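Local coordinates for protein tryptophan halogenase (Shewanella frigidimarina, PDB 2PYX) that probably binds FAD and acts as a flavin-dependent monooxygenase of the tryptophan halogenase family, at residues 244-249 with 333-338; 250-255 with 407-412. All coordinates share one frame; numbering follows the deposited sequence.

Helix 248-251 joins the two contacts. Interaction 1 uses strand 244-246 and the start of that helix; interaction 2 takes over at Val250 and runs to the start of strand 255-262. Their partners follow in the same order along the chain, 333-338 and then 407-412 on helix 383-413, so the connections cross. Their centres lie about 11 Å apart, on the same side of the chain's centre, and Lys248 NZ bridges them with a salt bridge to Asp254 OD2 at 2.8 Å. Interaction 1 is a surface pairing away from the annotated sites, whereas interaction 2 is buried and reaches Leu408, beside the predicted tryptophan-binding Glu361.

Interaction 1: residues 244-249 with 333-338; sequences FLSQKS and AINPGY. With TLA (L(+)-tartaric acid), chain E.
Leu245 and Tyr338 form the hydrogen-bonded pair of a short antiparallel pairing, in which the edge strand 244-246 lies against strand 337-339 of a three-stranded sheet. Leu245 N donates to Tyr338 O at 2.7 Å, and Tyr338 N returns a longer bond to Leu245 O. That same oxygen also takes Gln247 NE2, the two donors arriving from opposite faces of the carbonyl plane. Next along comes the non-hydrogen-bonded pair Ser246 and Gly337. Gly337, in a backbone conformation that only glycine takes comfortably, lets Leu245 O come to 3.2 Å from its CA and the Phe244 ring lie close by. Past the strand, Gln247 N reaches Pro336 O at 2.8 Å in an almost straight bond (175°), just ahead of helix 248-251. Ser246 OG accepts from Lys248 N in an ST turn and donates to Asn335 OD1 at 2.7 Å, on a lone pair in the carbonyl plane.

The side chains close round this backbone. Phe244 turns its ring back along the partner segment, CG anti to the backbone N (chi1 -172°), and brings CZ to Asn335 O (3.2 Å) at the ring edge. On the Tyr338 side, the bent chain of Gln247 lays its amide 28° from the ring plane, NE2 lying 3.4 Å from Tyr338 CE1; Trp401 of helix 383-413 stacks on that ring. Lys248 crosses Pro336, CB near the ring's CG, and carries NZ on to Asp254 and to a tartaric acid molecule, probably from the crystallisation liquor. The ligand's O3 donates to Ile334 O, and its O4 accepts from Lys248 NZ at 2.7 Å.

Interaction 2: residues 250-255 with 407-412; sequences VLFNDR and FLKLHY
The C-terminal end of helix 248-251 docks here against the last turns of the long helix 383-413, and a lysine secures the join. Lys409 NZ donates to Val250 O at 2.8 Å, arriving in the carbonyl plane with a C=O...N angle of 153°. The lysine gets there by leaving its helix with CG anti to the backbone N and then bending at chi2, which carries CG and CD across Val250 CG1, with CD 3.8 Å from that methyl. His426 ND1 and Ser431 OG also hydrogen-bond to NZ, so three groups grip this buried ammonium and probably offset the cost of burying its charge; the His426 ring in turn stacks on both Phe252 and Tyr412. One residue on from Val250, Leu251 CD2 rests on Leu408 CB at 4.1 Å.

Phe252 takes positive phi as the chain leaves the short helix, turning it toward strand 255-262 of the large mixed sheet, where Asp254 and Arg255 form a classic beta bulge against strand 292-299. One face of the Phe252 ring covers Val250 O, which sits toward the rim.

The CB of Asn253 is directed toward helix 383-413, and ND2 makes a weak bond to Tyr412 OH (3.0 Å, 124° at the hydrogen), the amide and ring planes 50° apart. Stronger anchors lie beyond: Glu358 takes Asn253 ND2 on OE1 and pairs with Tyr412 OH through OE2, while Asn253 OD1 meets Tyr422 OH. One turn back from Tyr412, the side chain of Leu408 comes within about 4 Å of that of Glu361, a residue predicted to bind tryptophan, and His411 NE2 is hydrogen-bonded to Glu361 OE2.

Interaction 1: residues 244-249 with 333-338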
loop_
_atom_site.group_PDB
_atom_site.type_symbol
_atom_site.label_atom_id
_atom_site.label_comp_id
_atom_site.label_asym_id
_atom_site.label_seq_id
_atom_site.Cartn_x
_atom_site.Cartn_y
_atom_site.Cartn_z
ATOM N N PHE A 244 -13.934 9.172 -14.024
ATOM C CA PHE A 244 -13.490 7.949 -13.337
ATOM C C PHE A 244 -13.281 6.851 -14.358
ATOM O O PHE A 244 -14.136 6.630 -15.235
ATOM C CB PHE A 244 -14.544 7.508 -12.342
ATOM C CG PHE A 244 -14.096 6.385 -11.450
ATOM C CD1 PHE A 244 -13.234 6.634 -10.391
ATOM C CD2 PHE A 244 -14.542 5.082 -11.638
ATOM C CE1 PHE A 244 -12.805 5.633 -9.549
ATOM C CE2 PHE A 244 -14.115 4.088 -10.785
ATOM C CZ PHE A 244 -13.242 4.367 -9.738
ATOM N N LEU A 245 -12.143 6.167 -14.242
ATOM C CA LEU A 245 -11.751 5.070 -15.132
ATOM C C LEU A 245 -11.888 3.705 -14.406
ATOM O O LEU A 245 -11.011 3.243 -13.662
ATOM C CB LEU A 245 -10.318 5.249 -15.658
ATOM C CG LEU A 245 -10.035 6.601 -16.307
ATOM C CD1 LEU A 245 -8.635 6.596 -16.802
ATOM C CD2 LEU A 245 -11.032 6.927 -17.386
ATOM N N SER A 246 -13.035 3.068 -14.616
ATOM C CA SER A 246 -13.299 1.801 -13.982
ATOM C C SER A 246 -12.331 0.737 -14.436
ATOM O O SER A 246 -12.078 0.595 -15.650
ATOM C CB SER A 246 -14.700 1.306 -14.357
ATOM O OG SER A 246 -14.945 0.027 -13.785
ATOM N N GLN A 247 -11.854 -0.054 -13.469
ATOM C CA GLN A 247 -10.974 -1.153 -13.745
ATOM C C GLN A 247 -11.596 -2.502 -13.397
ATOM O O GLN A 247 -10.930 -3.537 -13.311
ATOM C CB GLN A 247 -9.650 -0.970 -13.024
ATOM C CG GLN A 247 -8.942 0.359 -13.412
ATOM C CD GLN A 247 -8.582 0.461 -14.851
ATOM O OE1 GLN A 247 -8.074 -0.495 -15.429
ATOM N NE2 GLN A 247 -8.841 1.636 -15.469
ATOM N N LYS A 248 -12.914 -2.495 -13.235
ATOM C CA LYS A 248 -13.593 -3.738 -12.854
ATOM C C LYS A 248 -13.506 -4.786 -13.957
ATOM O O LYS A 248 -13.553 -5.979 -13.649
ATOM C CB LYS A 248 -15.066 -3.493 -12.468
ATOM C CG LYS A 248 -15.617 -4.566 -11.564
ATOM C CD LYS A 248 -17.089 -4.548 -11.459
ATOM C CE LYS A 248 -17.651 -3.326 -10.809
ATOM N NZ LYS A 248 -19.152 -3.473 -10.500
ATOM N N SER A 249 -13.388 -4.371 -15.218
ATOM C CA SER A 249 -13.312 -5.345 -16.318
ATOM C C SER A 249 -11.969 -6.098 -16.345
ATOM O O SER A 249 -11.804 -7.109 -17.038
ATOM C CB SER A 249 -13.605 -4.696 -17.674
ATOM O OG SER A 249 -12.543 -3.895 -18.066
ATOM N N ALA A 333 -19.345 -2.241 -1.113
ATOM C CA ALA A 333 -19.420 -2.400 -2.566
ATOM C C ALA A 333 -18.734 -1.228 -3.215
ATOM O O ALA A 333 -18.902 -0.094 -2.768
ATOM C CB ALA A 333 -20.882 -2.454 -3.009
ATOM N N ILE A 334 -17.936 -1.483 -4.245
ATOM C CA ILE A 334 -17.208 -0.418 -4.938
ATOM C C ILE A 334 -17.252 -0.601 -6.460
ATOM O O ILE A 334 -17.641 -1.669 -6.994
ATOM C CB ILE A 334 -15.713 -0.374 -4.522
ATOM C CG1 ILE A 334 -15.022 -1.660 -4.916
ATOM C CG2 ILE A 334 -15.588 -0.213 -3.012
ATOM C CD1 ILE A 334 -13.475 -1.590 -4.836
ATOM N N ASN A 335 -16.866 0.468 -7.151
ATOM C CA ASN A 335 -16.450 0.379 -8.546
ATOM C C ASN A 335 -14.912 0.635 -8.482
ATOM O O ASN A 335 -14.489 1.796 -8.302
ATOM C CB ASN A 335 -17.155 1.412 -9.384
ATOM C CG ASN A 335 -16.783 1.345 -10.863
ATOM O OD1 ASN A 335 -16.065 0.406 -11.331
ATOM N ND2 ASN A 335 -17.281 2.366 -11.636
ATOM N N PRO A 336 -14.066 -0.426 -8.547
ATOM C CA PRO A 336 -12.607 -0.291 -8.504
ATOM C C PRO A 336 -12.138 0.522 -9.715
ATOM O O PRO A 336 -12.589 0.293 -10.834
ATOM C CB PRO A 336 -12.102 -1.732 -8.629
ATOM C CG PRO A 336 -13.157 -2.431 -9.318
ATOM C CD PRO A 336 -14.443 -1.822 -8.813
ATOM N N GLY A 337 -11.231 1.470 -9.484
ATOM C CA GLY A 337 -10.713 2.292 -10.570
ATOM C C GLY A 337 -10.112 3.558 -10.053
ATOM O O GLY A 337 -9.864 3.686 -8.857
ATOM N N TYR A 338 -9.799 4.442 -10.986
ATOM C CA TYR A 338 -9.095 5.656 -10.650
ATOM C C TYR A 338 -9.529 6.799 -11.532
ATOM O O TYR A 338 -9.963 6.629 -12.662
ATOM C CB TYR A 338 -7.585 5.447 -10.679
ATOM C CG TYR A 338 -7.033 5.034 -12.012
ATOM C CD1 TYR A 338 -6.992 3.702 -12.396
ATOM C CD2 TYR A 338 -6.478 5.969 -12.873
ATOM C CE1 TYR A 338 -6.487 3.324 -13.635
ATOM C CE2 TYR A 338 -5.966 5.583 -14.108
ATOM C CZ TYR A 338 -5.962 4.248 -14.482
ATOM O OH TYR A 338 -5.403 3.853 -15.698
HETATM O O1 TLA E . -23.405 -2.056 -6.108
HETATM O O11 TLA E . -23.264 -3.706 -7.608
HETATM C C1 TLA E . -23.117 -2.524 -7.270
HETATM C C2 TLA E . -22.521 -1.612 -8.283
HETATM O O2 TLA E . -22.474 -2.195 -9.606
HETATM C C3 TLA E . -21.101 -1.325 -7.830
HETATM O O3 TLA E . -20.353 -2.526 -7.657
HETATM C C4 TLA E . -20.489 -0.444 -8.858
HETATM O O4 TLA E . -19.615 -0.928 -9.621
HETATM O O41 TLA E . -20.908 0.743 -8.890
HETATM O O HOH W 1 -6.250 2.127 -17.335
#

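Interaction 2: residues 250-255 with 407-412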
loop_
_atom_site.group_PDB
_atom_site.type_symbol
_atom_site.label_atom_id
_atom_site.label_comp_id
_atom_site.label_asym_id
_atom_site.label_seq_id
_atom_site.Cartn_x
_atom_site.Cartn_y
_atom_site.Cartn_z
ATOM N N VAL A 250 -11.013 -5.585 -15.562
ATOM C CA VAL A 250 -9.733 -6.229 -15.350
ATOM C C VAL A 250 -9.719 -7.068 -14.068
ATOM O O VAL A 250 -9.312 -8.214 -14.080
ATOM C CB VAL A 250 -8.588 -5.170 -15.283
ATOM C CG1 VAL A 250 -7.218 -5.806 -14.995
ATOM C CG2 VAL A 250 -8.519 -4.395 -16.562
ATOM N N LEU A 251 -10.113 -6.479 -12.941
ATOM C CA LEU A 251 -9.959 -7.138 -11.636
ATOM C C LEU A 251 -11.200 -7.881 -11.151
ATOM O O LEU A 251 -11.064 -8.734 -10.294
ATOM C CB LEU A 251 -9.570 -6.120 -10.580
ATOM C CG LEU A 251 -8.231 -5.424 -10.815
ATOM C CD1 LEU A 251 -7.983 -4.386 -9.739
ATOM C CD2 LEU A 251 -7.088 -6.397 -10.904
ATOM N N PHE A 252 -12.376 -7.515 -11.658
ATOM C CA PHE A 252 -13.677 -8.149 -11.346
ATOM C C PHE A 252 -14.213 -7.818 -9.961
ATOM O O PHE A 252 -15.420 -7.605 -9.822
ATOM C CB PHE A 252 -13.670 -9.671 -11.492
ATOM C CG PHE A 252 -13.177 -10.211 -12.795
ATOM C CD1 PHE A 252 -13.150 -9.449 -13.965
ATOM C CD2 PHE A 252 -12.777 -11.536 -12.863
ATOM C CE1 PHE A 252 -12.675 -10.026 -15.144
ATOM C CE2 PHE A 252 -12.341 -12.077 -14.016
ATOM C CZ PHE A 252 -12.292 -11.346 -15.153
ATOM N N ASN A 253 -13.346 -7.822 -8.960
ATOM C CA ASN A 253 -13.792 -7.695 -7.564
ATOM C C ASN A 253 -14.413 -6.355 -7.317
ATOM O O ASN A 253 -13.792 -5.321 -7.551
ATOM C CB ASN A 253 -12.635 -7.952 -6.624
ATOM C CG ASN A 253 -12.017 -9.263 -6.886
ATOM O OD1 ASN A 253 -12.729 -10.302 -6.930
ATOM N ND2 ASN A 253 -10.718 -9.283 -6.999
ATOM N N ASP A 254 -15.588 -6.371 -6.707
ATOM C CA ASP A 254 -16.332 -5.152 -6.406
ATOM C C ASP A 254 -17.062 -5.259 -5.062
ATOM O O ASP A 254 -17.963 -4.469 -4.788
ATOM C CB ASP A 254 -17.315 -4.806 -7.536
ATOM C CG ASP A 254 -18.362 -5.893 -7.806
ATOM O OD1 ASP A 254 -18.369 -6.928 -7.097
ATOM O OD2 ASP A 254 -19.170 -5.678 -8.741
ATOM N N ARG A 255 -16.626 -6.200 -4.236
ATOM C CA ARG A 255 -17.182 -6.391 -2.881
ATOM C C ARG A 255 -16.080 -6.701 -1.908
ATOM O O ARG A 255 -15.081 -7.299 -2.275
ATOM C CB ARG A 255 -18.160 -7.552 -2.864
ATOM C CG ARG A 255 -19.373 -7.381 -3.728
ATOM C CD ARG A 255 -20.346 -6.401 -3.184
ATOM N NE ARG A 255 -21.592 -6.352 -3.944
ATOM C CZ ARG A 255 -21.820 -5.589 -5.005
ATOM N NH1 ARG A 255 -20.881 -4.799 -5.498
ATOM N NH2 ARG A 255 -23.023 -5.587 -5.593
ATOM N N PHE A 407 0.145 -5.039 -12.176
ATOM C CA PHE A 407 0.800 -5.863 -11.158
ATOM C C PHE A 407 -0.237 -6.715 -10.419
ATOM O O PHE A 407 -0.033 -7.912 -10.197
ATOM C CB PHE A 407 1.632 -5.017 -10.179
ATOM C CG PHE A 407 2.387 -5.844 -9.165
ATOM C CD1 PHE A 407 3.164 -6.915 -9.560
ATOM C CD2 PHE A 407 2.294 -5.561 -7.814
ATOM C CE1 PHE A 407 3.873 -7.678 -8.615
ATOM C CE2 PHE A 407 3.004 -6.300 -6.877
ATOM C CZ PHE A 407 3.785 -7.357 -7.282
ATOM N N LEU A 408 -1.342 -6.095 -10.014
ATOM C CA LEU A 408 -2.410 -6.864 -9.354
ATOM C C LEU A 408 -2.953 -7.928 -10.274
ATOM O O LEU A 408 -3.078 -9.080 -9.900
ATOM C CB LEU A 408 -3.520 -5.946 -8.887
ATOM C CG LEU A 408 -3.302 -5.330 -7.503
ATOM C CD1 LEU A 408 -1.973 -4.602 -7.328
ATOM C CD2 LEU A 408 -4.479 -4.429 -7.130
ATOM N N LYS A 409 -3.252 -7.555 -11.519
ATOM C CA LYS A 409 -3.808 -8.529 -12.471
ATOM C C LYS A 409 -2.869 -9.715 -12.688
ATOM O O LYS A 409 -3.325 -10.861 -12.851
ATOM C CB LYS A 409 -4.113 -7.846 -13.793
ATOM C CG LYS A 409 -4.711 -8.769 -14.865
ATOM C CD LYS A 409 -6.072 -9.400 -14.396
ATOM C CE LYS A 409 -6.701 -10.185 -15.531
ATOM N NZ LYS A 409 -8.183 -10.464 -15.335
ATOM N N LEU A 410 -1.557 -9.460 -12.714
ATOM C CA LEU A 410 -0.556 -10.531 -12.842
ATOM C C LEU A 410 -0.807 -11.669 -11.851
ATOM O O LEU A 410 -0.582 -12.819 -12.165
ATOM C CB LEU A 410 0.862 -9.958 -12.590
ATOM C CG LEU A 410 2.035 -10.953 -12.739
ATOM C CD1 LEU A 410 2.161 -11.493 -14.118
ATOM C CD2 LEU A 410 3.376 -10.290 -12.333
ATOM N N HIS A 411 -1.192 -11.322 -10.615
ATOM C CA HIS A 411 -1.395 -12.307 -9.557
ATOM C C HIS A 411 -2.455 -13.311 -9.980
ATOM O O HIS A 411 -2.377 -14.496 -9.590
ATOM C CB HIS A 411 -1.830 -11.672 -8.244
ATOM C CG HIS A 411 -0.792 -10.816 -7.568
ATOM N ND1 HIS A 411 -0.276 -9.670 -8.151
ATOM C CD2 HIS A 411 -0.210 -10.915 -6.349
ATOM C CE1 HIS A 411 0.560 -9.096 -7.293
ATOM N NE2 HIS A 411 0.616 -9.827 -6.192
ATOM N N TYR A 412 -3.454 -12.862 -10.710
ATOM C CA TYR A 412 -4.546 -13.732 -11.167
ATOM C C TYR A 412 -4.210 -14.467 -12.441
ATOM O O TYR A 412 -4.563 -15.630 -12.626
ATOM C CB TYR A 412 -5.820 -12.910 -11.416
ATOM C CG TYR A 412 -6.382 -12.244 -10.200
ATOM C CD1 TYR A 412 -7.230 -12.937 -9.351
ATOM C CD2 TYR A 412 -6.093 -10.922 -9.856
ATOM C CE1 TYR A 412 -7.737 -12.340 -8.245
ATOM C CE2 TYR A 412 -6.643 -10.321 -8.742
ATOM C CZ TYR A 412 -7.460 -11.042 -7.928
ATOM O OH TYR A 412 -8.006 -10.446 -6.803
#